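Local coordinates for EAL/GGDEF domain protein (Methylococcus capsulatus, PDB 3ICL) that belongs to the GGDEF family and folds into a compact alpha/beta domain named after its signature sequence motif, though its precise role is not established, at residues T5-R10 with D72-I77; Q11-R16 with K81-L86; V32-D37 with L97-I102. The protein carries 1 engineered substitution. All coordinates share one frame; numbering follows the deposited sequence.

Contact 1: residues T5-R10 with D72-I77; sequences TGLPNR and DTVARI
The irregular chain of 5-10 passes over edge strand 73-77, coming closest where the CA atoms of Leu7 and Ala75 lie 5.5 Å apart. The bond across the contact runs from Arg10 NH2 to Arg76 O, 2.9 Å long and nearly straight at 164°. It stays in the guanidinium plane but reaches the carbonyl from above its plane, off the lone pairs. Bends at chi2 and chi3 (50° and 45°) fold the Arg10 chain back to this oxygen. A water accepts from Arg10 NE at 3.1 Å and donates to Arg76 O at 2.8 Å, so Arg76 O takes a direct bond from Arg10 and a second, water-mediated link. Ala75 CB lies over one guanidinium face and Ile77 CD1 over the other. Leu7 CD1 meets Val74 CG1 at 3.8 Å, and Pro8 CD touches Val74 O at 3.1 Å. Thr5 OG1 accepts from Leu7 N in an ST turn and also bonds to Asp2, which pairs with Arg76; Thr5 CG2 packs on Arg76 CD (3.7 Å). This is the segment leading into helix 10-23 of a GGDEF domain, lying against the strand that enters the signature hairpin.

Contact 2: residues Q11-R16 with K81-L86; sequences QLFCDR and KFTILL. Engineered in segment 81-86: Lys81 (natural residue Glu). With SO4 (sulfate ion), chain C.
Phe13 of helix 11-16 packs on Thr83 and Leu85 of strand 81-86, a helix-on-sheet contact of the GGDEF alpha/beta fold; the strand leaves the hairpin that bears the signature. The short axes approach to 9.8 Å and their directions diverge by 27°, room enough for one layer of side chains.

Aromatic contacts come first. With CG anti to the backbone N (chi1 176°), Phe13 extends from the helix to the strand. Thr83 OG1 sits over the centre of one ring face, 3.3 Å above its plane, and Thr83 CB makes a CH-pi contact, 4.0 Å from the centroid of the Phe13 ring. The hydroxyl is held by Arg10 NH1 and by Ala75 O, which fixes it over the ring. Phe13 CE2 lies 3.1 Å from Thr83 O, which stands on the same side of the ring as OG1; Leu85 N is at the edge, near the ring plane.

Apolar packing continues with Leu85, whose CB touches Phe13 CE2 at 3.8 Å. Leu85 CD2 turns to the helix backbone and meets Arg16 C at 3.6 Å.

No hydrogen bond joins the two segments. Arg16 bends at chi2 (-75°), leading its end away from the strand, and its NH1 bonds to Thr73 OG1.

At the strand's start stands Lys81, an engineered residue (Glu in the natural protein). It binds a sulfate ion, probably acquired from the crystallisation liquor, together with Tyr147 OH and Lys150 NZ. Lys81 NZ donates to sulfate O1 at 2.8 Å and, more weakly, to O2 at 3.2 Å.

Contact 3: residues V32-D37 with L97-I102; sequences VLLFLD and LVAQKI
Leu34 and Leu36 reach the same residue, Ile102, through different first torsions. Leu34 has its CG anti to the carbonyl carbon and beside the backbone N (chi1 -86°), whereas Leu36 has its CG anti to the N (chi1 -176°). On the helix, Ile102 offers two branches: CD1 goes to Leu34 and CG2, anti to the backbone N, to Leu36.

CD2 of Leu34 carries most of the contact. Leu34 CD2 lies 3.9 Å from Ile102 CD1, these side chains sliding past each other in opposite directions. The distance from Leu34 CD2 to Ala99 CB is 4.0 Å. Val98 CG1 is a looser neighbour, 4.2 Å from Leu34 CD2. Leu36 CD1 meets Ile102 CG2 at 3.6 Å, the shortest distance between the segments, with the two side chains crossing at a slant.

The axes of strand 32-37 and helix 97-102 come within 10.3 Å and their directions differ by 28°, the near-parallel stance of a helix lying on a sheet. Ile123 and Ile125 flank Leu34 from the adjoining strand, as does Ile84 from the other neighbour, while Leu33 and Phe35 pack on helix 135-152.

All five touching residues are buried and purely aliphatic, and no hydrogen bond crosses; cohesion therefore rests on methyl contacts and the exclusion of water, which hold helix 96-106 to the central strand of the sheet.

Overall arrangement
Contacts 1 and 2 have centres about 6 Å apart, and the centre of contact 3 lies about 14 and 13 Å from theirs. All three reach one mixed sheet, in which 81-86 stands between 73-77 and 32-38. Along the chain 5-10, 11-16 and 32-37 come first, followed in the same order by their partners 72-77, 81-86 and 97-102, so the contacts interlock. Backbone hydrogen bonds join strand 81-86 to both neighbours. Helices 10-23 and 96-106 are among the helices that cover the two opposite faces, in keeping with the layered alpha/beta core of the GGDEF domain, with the signature hairpin joining strands 73-77 and 81-86.

Contact 1: residues T5-R10 with D72-I77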
ATOM      1  N   THR A   5       1.340   8.746  10.961  1.00 25.54           N
ATOM      2  CA  THR A   5       0.154   7.990  10.560  1.00 22.86           C
ATOM      3  C   THR A   5      -0.482   7.128  11.640  1.00 28.15           C
ATOM      4  O   THR A   5      -1.658   6.772  11.541  1.00 33.32           O
ATOM      5  CB  THR A   5       0.476   7.054   9.386  1.00 24.19           C
ATOM      6  OG1 THR A   5       1.431   6.078   9.814  1.00 28.40           O
ATOM      7  CG2 THR A   5       1.050   7.839   8.215  1.00 24.87           C
ATOM      8  N   GLY A   6       0.289   6.783  12.664  1.00 28.32           N
ATOM      9  CA  GLY A   6      -0.240   5.937  13.715  1.00 31.72           C
ATOM     10  C   GLY A   6      -0.167   4.478  13.295  1.00 30.03           C
ATOM     11  O   GLY A   6      -0.688   3.599  13.981  1.00 31.52           O
ATOM     12  N   LEU A   7       0.479   4.224  12.159  1.00 21.02           N
ATOM     13  CA  LEU A   7       0.638   2.866  11.634  1.00 23.72           C
ATOM     14  C   LEU A   7       1.788   2.148  12.330  1.00 23.83           C
ATOM     15  O   LEU A   7       2.618   2.780  12.971  1.00 26.94           O
ATOM     16  CB  LEU A   7       0.936   2.898  10.129  1.00 16.95           C
ATOM     17  CG  LEU A   7      -0.146   3.381   9.161  1.00 21.80           C
ATOM     18  CD1 LEU A   7       0.403   3.364   7.738  1.00 19.45           C
ATOM     19  CD2 LEU A   7      -1.375   2.493   9.277  1.00 21.04           C
ATOM     20  N   PRO A   8       1.851   0.813  12.203  1.00 28.33           N
ATOM     21  CA  PRO A   8       2.916   0.014  12.818  1.00 28.82           C
ATOM     22  C   PRO A   8       4.283   0.399  12.244  1.00 28.17           C
ATOM     23  O   PRO A   8       4.377   0.880  11.109  1.00 24.68           O
ATOM     24  CB  PRO A   8       2.530  -1.414  12.445  1.00 32.66           C
ATOM     25  CG  PRO A   8       1.035  -1.353  12.391  1.00 32.75           C
ATOM     26  CD  PRO A   8       0.790  -0.057  11.663  1.00 32.41           C
ATOM     27  N   ASN A   9       5.337   0.190  13.030  1.00 23.09           N
ATOM     28  CA  ASN A   9       6.697   0.498  12.592  1.00 29.83           C
ATOM     29  C   ASN A   9       7.109  -0.441  11.469  1.00 25.31           C
ATOM     30  O   ASN A   9       6.453  -1.451  11.210  1.00 25.39           O
ATOM     31  CB  ASN A   9       7.709   0.327  13.735  1.00 42.94           C
ATOM     32  CG  ASN A   9       7.464   1.275  14.889  1.00 54.98           C
ATOM     33  OD1 ASN A   9       7.211   2.463  14.690  1.00 61.92           O
ATOM     34  ND2 ASN A   9       7.560   0.755  16.109  1.00 52.45           N
ATOM     35  N   ARG A  10       8.213  -0.094  10.817  1.00 29.30           N
ATOM     36  CA  ARG A  10       8.769  -0.883   9.730  1.00 27.54           C
ATOM     37  C   ARG A  10       9.178  -2.252  10.286  1.00 24.15           C
ATOM     38  O   ARG A  10       9.051  -3.272   9.617  1.00 25.89           O
ATOM     39  CB  ARG A  10       9.982  -0.142   9.149  1.00 29.63           C
ATOM     40  CG  ARG A  10      10.758  -0.868   8.062  1.00 33.19           C
ATOM     41  CD  ARG A  10       9.852  -1.387   6.960  1.00 32.84           C
ATOM     42  NE  ARG A  10       8.862  -0.404   6.533  1.00 26.11           N
ATOM     43  CZ  ARG A  10       7.832  -0.696   5.746  1.00 18.37           C
ATOM     44  NH1 ARG A  10       7.668  -1.935   5.301  1.00 16.85           N
ATOM     45  NH2 ARG A  10       6.953   0.238   5.423  1.00 16.83           N
ATOM     46  N   ASP A  72      -4.796  -7.715   8.403  1.00 25.51           N
ATOM     47  CA  ASP A  72      -3.779  -7.254   7.460  1.00 17.22           C
ATOM     48  C   ASP A  72      -2.973  -6.142   8.131  1.00 21.26           C
ATOM     49  O   ASP A  72      -3.440  -5.526   9.089  1.00 26.34           O
ATOM     50  CB  ASP A  72      -4.419  -6.711   6.176  1.00 17.22           C
ATOM     51  CG  ASP A  72      -5.117  -7.789   5.362  1.00 21.49           C
ATOM     52  OD1 ASP A  72      -4.814  -8.986   5.559  1.00 22.39           O
ATOM     53  OD2 ASP A  72      -5.960  -7.431   4.511  1.00 20.30           O
ATOM     54  N   THR A  73      -1.770  -5.881   7.626  1.00 24.68           N
ATOM     55  CA  THR A  73      -0.922  -4.841   8.199  1.00 21.44           C
ATOM     56  C   THR A  73      -0.533  -3.802   7.156  1.00 19.57           C
ATOM     57  O   THR A  73      -0.255  -4.137   6.003  1.00 12.87           O
ATOM     58  CB  THR A  73       0.365  -5.444   8.802  1.00 31.38           C
ATOM     59  OG1 THR A  73       0.015  -6.426   9.780  1.00 32.64           O
ATOM     60  CG2 THR A  73       1.206  -4.365   9.474  1.00 33.62           C
ATOM     61  N   VAL A  74      -0.524  -2.539   7.570  1.00 20.25           N
ATOM     62  CA  VAL A  74      -0.161  -1.428   6.698  1.00 18.67           C
ATOM     63  C   VAL A  74       0.929  -0.622   7.395  1.00 20.35           C
ATOM     64  O   VAL A  74       0.852  -0.386   8.598  1.00 27.25           O
ATOM     65  CB  VAL A  74      -1.377  -0.506   6.437  1.00 17.01           C
ATOM     66  CG1 VAL A  74      -0.987   0.621   5.509  1.00 22.05           C
ATOM     67  CG2 VAL A  74      -2.531  -1.309   5.859  1.00 13.99           C
ATOM     68  N   ALA A  75       1.948  -0.212   6.649  1.00 15.92           N
ATOM     69  CA  ALA A  75       3.042   0.572   7.221  1.00 16.38           C
ATOM     70  C   ALA A  75       3.607   1.532   6.177  1.00 17.20           C
ATOM     71  O   ALA A  75       3.682   1.204   4.998  1.00 18.31           O
ATOM     72  CB  ALA A  75       4.137  -0.354   7.736  1.00 16.40           C
ATOM     73  N   ARG A  76       4.015   2.716   6.624  1.00 14.05           N
ATOM     74  CA  ARG A  76       4.549   3.740   5.735  1.00 15.22           C
ATOM     75  C   ARG A  76       6.034   3.532   5.450  1.00 18.50           C
ATOM     76  O   ARG A  76       6.759   2.970   6.271  1.00 18.56           O
ATOM     77  CB  ARG A  76       4.329   5.122   6.367  1.00 13.76           C
ATOM     78  CG  ARG A  76       4.662   6.310   5.468  1.00 21.93           C
ATOM     79  CD  ARG A  76       4.080   7.600   6.044  1.00 23.80           C
ATOM     80  NE  ARG A  76       4.698   7.975   7.314  1.00 23.90           N
ATOM     81  CZ  ARG A  76       5.649   8.897   7.439  1.00 26.91           C
ATOM     82  NH1 ARG A  76       6.091   9.546   6.371  1.00 25.98           N
ATOM     83  NH2 ARG A  76       6.159   9.170   8.632  1.00 30.70           N
ATOM     84  N   ILE A  77       6.480   3.974   4.281  1.00 18.02           N
ATOM     85  CA  ILE A  77       7.889   3.862   3.933  1.00 20.44           C
ATOM     86  C   ILE A  77       8.266   4.883   2.869  1.00 18.05           C
ATOM     87  O   ILE A  77       7.433   5.295   2.064  1.00 17.66           O
ATOM     88  CB  ILE A  77       8.252   2.427   3.449  1.00 16.23           C
ATOM     89  CG1 ILE A  77       9.777   2.275   3.379  1.00 15.11           C
ATOM     90  CG2 ILE A  77       7.630   2.146   2.083  1.00 10.52           C
ATOM     91  CD1 ILE A  77      10.237   0.870   3.041  1.00 26.32           C
TER
HETATM   92  O   HOH W   1       9.361   2.602   7.233  1.00 25.49           O

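Contact 2: residues Q11-R16 with K81-L86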
ATOM      1  N   GLN A  11       9.655  -2.261  11.528  1.00 20.02           N
ATOM      2  CA  GLN A  11      10.086  -3.496  12.183  1.00 17.92           C
ATOM      3  C   GLN A  11       8.911  -4.430  12.435  1.00 21.40           C
ATOM      4  O   GLN A  11       9.006  -5.639  12.209  1.00 23.62           O
ATOM      5  CB  GLN A  11      10.765  -3.176  13.518  1.00 28.11           C
ATOM      6  CG  GLN A  11      11.215  -4.399  14.305  1.00 31.82           C
ATOM      7  CD  GLN A  11      12.308  -5.175  13.603  1.00 33.82           C
ATOM      8  OE1 GLN A  11      13.388  -4.646  13.335  1.00 36.07           O
ATOM      9  NE2 GLN A  11      12.033  -6.438  13.302  1.00 32.74           N
ATOM     10  N   LEU A  12       7.808  -3.872  12.923  1.00 20.77           N
ATOM     11  CA  LEU A  12       6.626  -4.671  13.204  1.00 20.84           C
ATOM     12  C   LEU A  12       6.044  -5.203  11.898  1.00 21.36           C
ATOM     13  O   LEU A  12       5.621  -6.357  11.822  1.00 21.71           O
ATOM     14  CB  LEU A  12       5.576  -3.839  13.946  1.00 19.19           C
ATOM     15  CG  LEU A  12       4.293  -4.586  14.324  1.00 32.65           C
ATOM     16  CD1 LEU A  12       4.631  -5.859  15.099  1.00 35.07           C
ATOM     17  CD2 LEU A  12       3.401  -3.669  15.148  1.00 38.71           C
ATOM     18  N   PHE A  13       6.022  -4.367  10.867  1.00 24.95           N
ATOM     19  CA  PHE A  13       5.502  -4.815   9.579  1.00 28.39           C
ATOM     20  C   PHE A  13       6.348  -6.003   9.129  1.00 28.57           C
ATOM     21  O   PHE A  13       5.834  -7.028   8.684  1.00 27.92           O
ATOM     22  CB  PHE A  13       5.583  -3.697   8.537  1.00 20.63           C
ATOM     23  CG  PHE A  13       5.146  -4.127   7.160  1.00 17.04           C
ATOM     24  CD1 PHE A  13       6.034  -4.772   6.302  1.00 14.54           C
ATOM     25  CD2 PHE A  13       3.833  -3.930   6.743  1.00 22.43           C
ATOM     26  CE1 PHE A  13       5.618  -5.220   5.046  1.00 17.63           C
ATOM     27  CE2 PHE A  13       3.405  -4.372   5.491  1.00 22.57           C
ATOM     28  CZ  PHE A  13       4.303  -5.020   4.640  1.00 17.76           C
ATOM     29  N   CYS A  14       7.659  -5.843   9.261  1.00 26.84           N
ATOM     30  CA  CYS A  14       8.618  -6.875   8.898  1.00 21.73           C
ATOM     31  C   CYS A  14       8.309  -8.178   9.634  1.00 21.44           C
ATOM     32  O   CYS A  14       8.305  -9.254   9.037  1.00 22.43           O
ATOM     33  CB  CYS A  14      10.026  -6.391   9.246  1.00 21.76           C
ATOM     34  SG  CYS A  14      11.316  -7.653   9.187  1.00 33.09           S
ATOM     35  N   ASP A  15       8.059  -8.076  10.935  1.00 15.23           N
ATOM     36  CA  ASP A  15       7.753  -9.251  11.742  1.00 21.45           C
ATOM     37  C   ASP A  15       6.442  -9.891  11.285  1.00 22.35           C
ATOM     38  O   ASP A  15       6.331 -11.118  11.199  1.00 18.40           O
ATOM     39  CB  ASP A  15       7.645  -8.867  13.221  1.00 20.40           C
ATOM     40  CG  ASP A  15       8.984  -8.481  13.833  1.00 29.41           C
ATOM     41  OD1 ASP A  15      10.023  -8.543  13.132  1.00 20.99           O
ATOM     42  OD2 ASP A  15       8.989  -8.119  15.033  1.00 29.69           O
ATOM     43  N   ARG A  16       5.452  -9.052  11.000  1.00 22.75           N
ATOM     44  CA  ARG A  16       4.145  -9.518  10.546  1.00 22.78           C
ATOM     45  C   ARG A  16       4.279 -10.277   9.228  1.00 23.63           C
ATOM     46  O   ARG A  16       3.687 -11.341   9.046  1.00 22.81           O
ATOM     47  CB  ARG A  16       3.203  -8.325  10.347  1.00 23.31           C
ATOM     48  CG  ARG A  16       2.838  -7.577  11.621  1.00 27.77           C
ATOM     49  CD  ARG A  16       1.840  -8.352  12.463  1.00 34.41           C
ATOM     50  NE  ARG A  16       1.376  -7.579  13.615  1.00 42.40           N
ATOM     51  CZ  ARG A  16       0.681  -6.446  13.534  1.00 43.90           C
ATOM     52  NH1 ARG A  16       0.361  -5.936  12.352  1.00 37.55           N
ATOM     53  NH2 ARG A  16       0.296  -5.823  14.640  1.00 44.10           N
ATOM     54  N   LYS A  81       5.062   6.358   0.642  1.00 12.93           N
ATOM     55  CA  LYS A  81       4.666   5.053   0.122  1.00 15.00           C
ATOM     56  C   LYS A  81       4.145   4.232   1.296  1.00 16.65           C
ATOM     57  O   LYS A  81       4.420   4.543   2.454  1.00 18.01           O
ATOM     58  CB  LYS A  81       5.842   4.323  -0.526  1.00 14.73           C
ATOM     59  CG  LYS A  81       5.992   4.541  -2.026  1.00 16.18           C
ATOM     60  CD  LYS A  81       6.537   5.918  -2.362  1.00 22.47           C
ATOM     61  CE  LYS A  81       7.982   6.063  -1.921  1.00 26.02           C
ATOM     62  NZ  LYS A  81       8.522   7.398  -2.280  1.00 24.42           N
ATOM     63  N   PHE A  82       3.379   3.194   0.992  1.00 15.81           N
ATOM     64  CA  PHE A  82       2.823   2.323   2.021  1.00 18.15           C
ATOM     65  C   PHE A  82       2.981   0.865   1.597  1.00 17.79           C
ATOM     66  O   PHE A  82       2.727   0.518   0.440  1.00 16.13           O
ATOM     67  CB  PHE A  82       1.332   2.624   2.225  1.00 13.43           C
ATOM     68  CG  PHE A  82       1.051   3.986   2.797  1.00 16.64           C
ATOM     69  CD1 PHE A  82       1.035   4.189   4.172  1.00 19.04           C
ATOM     70  CD2 PHE A  82       0.805   5.069   1.959  1.00 19.11           C
ATOM     71  CE1 PHE A  82       0.779   5.451   4.705  1.00 16.90           C
ATOM     72  CE2 PHE A  82       0.546   6.335   2.486  1.00 22.00           C
ATOM     73  CZ  PHE A  82       0.535   6.524   3.859  1.00 18.97           C
ATOM     74  N   THR A  83       3.423   0.019   2.521  1.00 13.06           N
ATOM     75  CA  THR A  83       3.552  -1.402   2.224  1.00 17.81           C
ATOM     76  C   THR A  83       2.351  -2.054   2.883  1.00 17.77           C
ATOM     77  O   THR A  83       2.121  -1.899   4.082  1.00 17.07           O
ATOM     78  CB  THR A  83       4.837  -2.020   2.790  1.00 17.35           C
ATOM     79  OG1 THR A  83       4.969  -1.667   4.168  1.00 19.95           O
ATOM     80  CG2 THR A  83       6.054  -1.533   1.994  1.00 15.96           C
ATOM     81  N   ILE A  84       1.586  -2.776   2.083  1.00 15.06           N
ATOM     82  CA  ILE A  84       0.375  -3.421   2.550  1.00 15.42           C
ATOM     83  C   ILE A  84       0.484  -4.941   2.497  1.00 17.50           C
ATOM     84  O   ILE A  84       0.682  -5.526   1.434  1.00 14.74           O
ATOM     85  CB  ILE A  84      -0.805  -2.934   1.686  1.00 12.74           C
ATOM     86  CG1 ILE A  84      -0.933  -1.417   1.854  1.00 11.88           C
ATOM     87  CG2 ILE A  84      -2.081  -3.674   2.050  1.00 18.71           C
ATOM     88  CD1 ILE A  84      -1.575  -0.711   0.679  1.00 27.34           C
ATOM     89  N   LEU A  85       0.353  -5.571   3.654  1.00 10.61           N
ATOM     90  CA  LEU A  85       0.428  -7.021   3.757  1.00 14.19           C
ATOM     91  C   LEU A  85      -0.952  -7.649   3.858  1.00 15.43           C
ATOM     92  O   LEU A  85      -1.716  -7.339   4.770  1.00 15.85           O
ATOM     93  CB  LEU A  85       1.252  -7.415   4.991  1.00 18.40           C
ATOM     94  CG  LEU A  85       1.120  -8.841   5.536  1.00 21.35           C
ATOM     95  CD1 LEU A  85       1.484  -9.873   4.470  1.00 22.60           C
ATOM     96  CD2 LEU A  85       2.029  -8.984   6.754  1.00 24.83           C
ATOM     97  N   LEU A  86      -1.273  -8.519   2.905  1.00 16.45           N
ATOM     98  CA  LEU A  86      -2.544  -9.227   2.925  1.00 20.32           C
ATOM     99  C   LEU A  86      -2.214 -10.594   3.522  1.00 22.43           C
ATOM    100  O   LEU A  86      -1.612 -11.450   2.877  1.00 22.99           O
ATOM    101  CB  LEU A  86      -3.118  -9.356   1.511  1.00 17.54           C
ATOM    102  CG  LEU A  86      -3.346  -8.018   0.795  1.00 18.32           C
ATOM    103  CD1 LEU A  86      -4.085  -8.272  -0.501  1.00 16.76           C
ATOM    104  CD2 LEU A  86      -4.147  -7.059   1.675  1.00 12.87           C
TER
HETATM  105  S   SO4 C 171       8.836   8.395  -5.608  1.00 50.39           S
HETATM  106  O1  SO4 C 171       9.321   7.192  -4.907  1.00 50.39           O
HETATM  107  O2  SO4 C 171       8.889   9.549  -4.688  1.00 60.32           O
HETATM  108  O3  SO4 C 171       9.691   8.658  -6.782  1.00 47.78           O
HETATM  109  O4  SO4 C 171       7.440   8.187  -6.048  1.00 43.81           O

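Contact 3: residues V32-D37 with L97-I102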
ATOM      1  N   VAL A  32       0.053 -11.799   0.048  1.00 19.80           N
ATOM      2  CA  VAL A  32       0.126 -10.851  -1.049  1.00 14.79           C
ATOM      3  C   VAL A  32       0.596  -9.520  -0.494  1.00 15.39           C
ATOM      4  O   VAL A  32       0.160  -9.088   0.576  1.00 14.94           O
ATOM      5  CB  VAL A  32      -1.231 -10.664  -1.745  1.00 15.37           C
ATOM      6  CG1 VAL A  32      -1.097  -9.637  -2.872  1.00  8.56           C
ATOM      7  CG2 VAL A  32      -1.717 -11.996  -2.294  1.00 14.11           C
ATOM      8  N   LEU A  33       1.490  -8.878  -1.232  1.00 14.52           N
ATOM      9  CA  LEU A  33       2.049  -7.604  -0.822  1.00 17.17           C
ATOM     10  C   LEU A  33       1.691  -6.516  -1.826  1.00 18.67           C
ATOM     11  O   LEU A  33       1.878  -6.684  -3.033  1.00 17.40           O
ATOM     12  CB  LEU A  33       3.566  -7.738  -0.733  1.00 21.64           C
ATOM     13  CG  LEU A  33       4.354  -6.964   0.318  1.00 34.72           C
ATOM     14  CD1 LEU A  33       3.823  -7.256   1.719  1.00 30.21           C
ATOM     15  CD2 LEU A  33       5.808  -7.386   0.205  1.00 44.34           C
ATOM     16  N   LEU A  34       1.146  -5.415  -1.325  1.00 15.09           N
ATOM     17  CA  LEU A  34       0.809  -4.277  -2.168  1.00 15.28           C
ATOM     18  C   LEU A  34       1.749  -3.157  -1.746  1.00 16.39           C
ATOM     19  O   LEU A  34       1.976  -2.949  -0.557  1.00 17.04           O
ATOM     20  CB  LEU A  34      -0.650  -3.841  -1.967  1.00 14.81           C
ATOM     21  CG  LEU A  34      -1.737  -4.552  -2.791  1.00 22.30           C
ATOM     22  CD1 LEU A  34      -1.657  -6.051  -2.590  1.00 20.98           C
ATOM     23  CD2 LEU A  34      -3.104  -4.024  -2.388  1.00 31.20           C
ATOM     24  N   PHE A  35       2.314  -2.459  -2.723  1.00 15.31           N
ATOM     25  CA  PHE A  35       3.220  -1.350  -2.456  1.00 14.31           C
ATOM     26  C   PHE A  35       2.521  -0.154  -3.091  1.00 15.09           C
ATOM     27  O   PHE A  35       2.431  -0.056  -4.313  1.00 16.32           O
ATOM     28  CB  PHE A  35       4.580  -1.604  -3.123  1.00 10.51           C
ATOM     29  CG  PHE A  35       5.763  -1.145  -2.305  1.00 15.00           C
ATOM     30  CD1 PHE A  35       5.877   0.182  -1.893  1.00 20.44           C
ATOM     31  CD2 PHE A  35       6.782  -2.039  -1.974  1.00  9.94           C
ATOM     32  CE1 PHE A  35       6.993   0.616  -1.165  1.00 20.32           C
ATOM     33  CE2 PHE A  35       7.905  -1.615  -1.245  1.00 12.94           C
ATOM     34  CZ  PHE A  35       8.009  -0.288  -0.842  1.00 15.71           C
ATOM     35  N   LEU A  36       2.017   0.746  -2.257  1.00 14.15           N
ATOM     36  CA  LEU A  36       1.279   1.906  -2.735  1.00 14.68           C
ATOM     37  C   LEU A  36       2.091   3.189  -2.718  1.00 16.34           C
ATOM     38  O   LEU A  36       2.843   3.459  -1.782  1.00 19.54           O
ATOM     39  CB  LEU A  36       0.012   2.068  -1.896  1.00 14.10           C
ATOM     40  CG  LEU A  36      -0.994   3.166  -2.237  1.00 15.50           C
ATOM     41  CD1 LEU A  36      -2.358   2.751  -1.696  1.00 18.28           C
ATOM     42  CD2 LEU A  36      -0.557   4.491  -1.645  1.00 14.72           C
ATOM     43  N   ASP A  37       1.918   3.985  -3.765  1.00 15.67           N
ATOM     44  CA  ASP A  37       2.636   5.242  -3.898  1.00 16.58           C
ATOM     45  C   ASP A  37       1.636   6.375  -4.052  1.00 22.39           C
ATOM     46  O   ASP A  37       0.705   6.280  -4.857  1.00 19.78           O
ATOM     47  CB  ASP A  37       3.518   5.193  -5.148  1.00 12.32           C
ATOM     48  CG  ASP A  37       4.448   6.376  -5.265  1.00 18.77           C
ATOM     49  OD1 ASP A  37       4.237   7.398  -4.575  1.00 20.37           O
ATOM     50  OD2 ASP A  37       5.399   6.283  -6.069  1.00 21.90           O
ATOM     51  N   LEU A  97      -8.793  -7.409  -5.692  1.00 13.03           N
ATOM     52  CA  LEU A  97     -10.012  -6.814  -5.157  1.00 14.01           C
ATOM     53  C   LEU A  97      -9.694  -5.863  -4.006  1.00 18.00           C
ATOM     54  O   LEU A  97     -10.452  -4.935  -3.741  1.00 18.71           O
ATOM     55  CB  LEU A  97     -10.990  -7.901  -4.690  1.00 15.17           C
ATOM     56  CG  LEU A  97     -11.515  -8.823  -5.796  1.00 20.56           C
ATOM     57  CD1 LEU A  97     -12.560  -9.778  -5.224  1.00 27.07           C
ATOM     58  CD2 LEU A  97     -12.123  -7.981  -6.919  1.00 15.97           C
ATOM     59  N   VAL A  98      -8.574  -6.091  -3.324  1.00 14.96           N
ATOM     60  CA  VAL A  98      -8.184  -5.219  -2.220  1.00 16.02           C
ATOM     61  C   VAL A  98      -7.609  -3.937  -2.818  1.00 16.62           C
ATOM     62  O   VAL A  98      -7.909  -2.845  -2.358  1.00 18.74           O
ATOM     63  CB  VAL A  98      -7.140  -5.898  -1.293  1.00 18.66           C
ATOM     64  CG1 VAL A  98      -6.656  -4.914  -0.245  1.00 20.71           C
ATOM     65  CG2 VAL A  98      -7.759  -7.100  -0.610  1.00 22.62           C
ATOM     66  N   ALA A  99      -6.799  -4.073  -3.863  1.00 14.61           N
ATOM     67  CA  ALA A  99      -6.222  -2.923  -4.533  1.00 13.94           C
ATOM     68  C   ALA A  99      -7.340  -2.029  -5.098  1.00 22.77           C
ATOM     69  O   ALA A  99      -7.235  -0.800  -5.087  1.00 21.27           O
ATOM     70  CB  ALA A  99      -5.307  -3.391  -5.664  1.00 11.47           C
ATOM     71  N   GLN A 100      -8.405  -2.648  -5.602  1.00 18.00           N
ATOM     72  CA  GLN A 100      -9.519  -1.889  -6.157  1.00 16.18           C
ATOM     73  C   GLN A 100     -10.282  -1.135  -5.067  1.00 22.29           C
ATOM     74  O   GLN A 100     -10.727  -0.004  -5.277  1.00 20.65           O
ATOM     75  CB  GLN A 100     -10.459  -2.824  -6.922  1.00 15.57           C
ATOM     76  CG  GLN A 100      -9.896  -3.220  -8.281  1.00 21.81           C
ATOM     77  CD  GLN A 100     -10.624  -4.386  -8.912  1.00 18.64           C
ATOM     78  OE1 GLN A 100     -11.746  -4.721  -8.527  1.00 22.40           O
ATOM     79  NE2 GLN A 100      -9.993  -5.005  -9.897  1.00  9.58           N
ATOM     80  N   LYS A 101     -10.411  -1.753  -3.899  1.00 15.23           N
ATOM     81  CA  LYS A 101     -11.118  -1.127  -2.785  1.00 15.46           C
ATOM     82  C   LYS A 101     -10.296   0.045  -2.238  1.00 18.76           C
ATOM     83  O   LYS A 101     -10.850   1.052  -1.779  1.00 13.15           O
ATOM     84  CB  LYS A 101     -11.381  -2.159  -1.683  1.00 18.76           C
ATOM     85  CG  LYS A 101     -12.279  -1.663  -0.564  1.00 30.11           C
ATOM     86  CD  LYS A 101     -12.689  -2.797   0.364  1.00 38.61           C
ATOM     87  CE  LYS A 101     -13.715  -2.331   1.385  1.00 44.77           C
ATOM     88  NZ  LYS A 101     -14.200  -3.453   2.234  1.00 45.40           N
ATOM     89  N   ILE A 102      -9.027  -0.068  -2.247  1.00 12.89           N
ATOM     90  CA  ILE A 102      -8.159   1.019  -1.811  1.00 14.90           C
ATOM     91  C   ILE A 102      -8.299   2.166  -2.799  1.00 19.25           C
ATOM     92  O   ILE A 102      -8.471   3.321  -2.405  1.00 20.11           O
ATOM     93  CB  ILE A 102      -6.667   0.599  -1.757  1.00 14.20           C
ATOM     94  CG1 ILE A 102      -6.431  -0.463  -0.676  1.00 17.14           C
ATOM     95  CG2 ILE A 102      -5.806   1.811  -1.392  1.00 17.66           C
ATOM     96  CD1 ILE A 102      -5.097  -1.122  -0.706  1.00 26.81           C
TER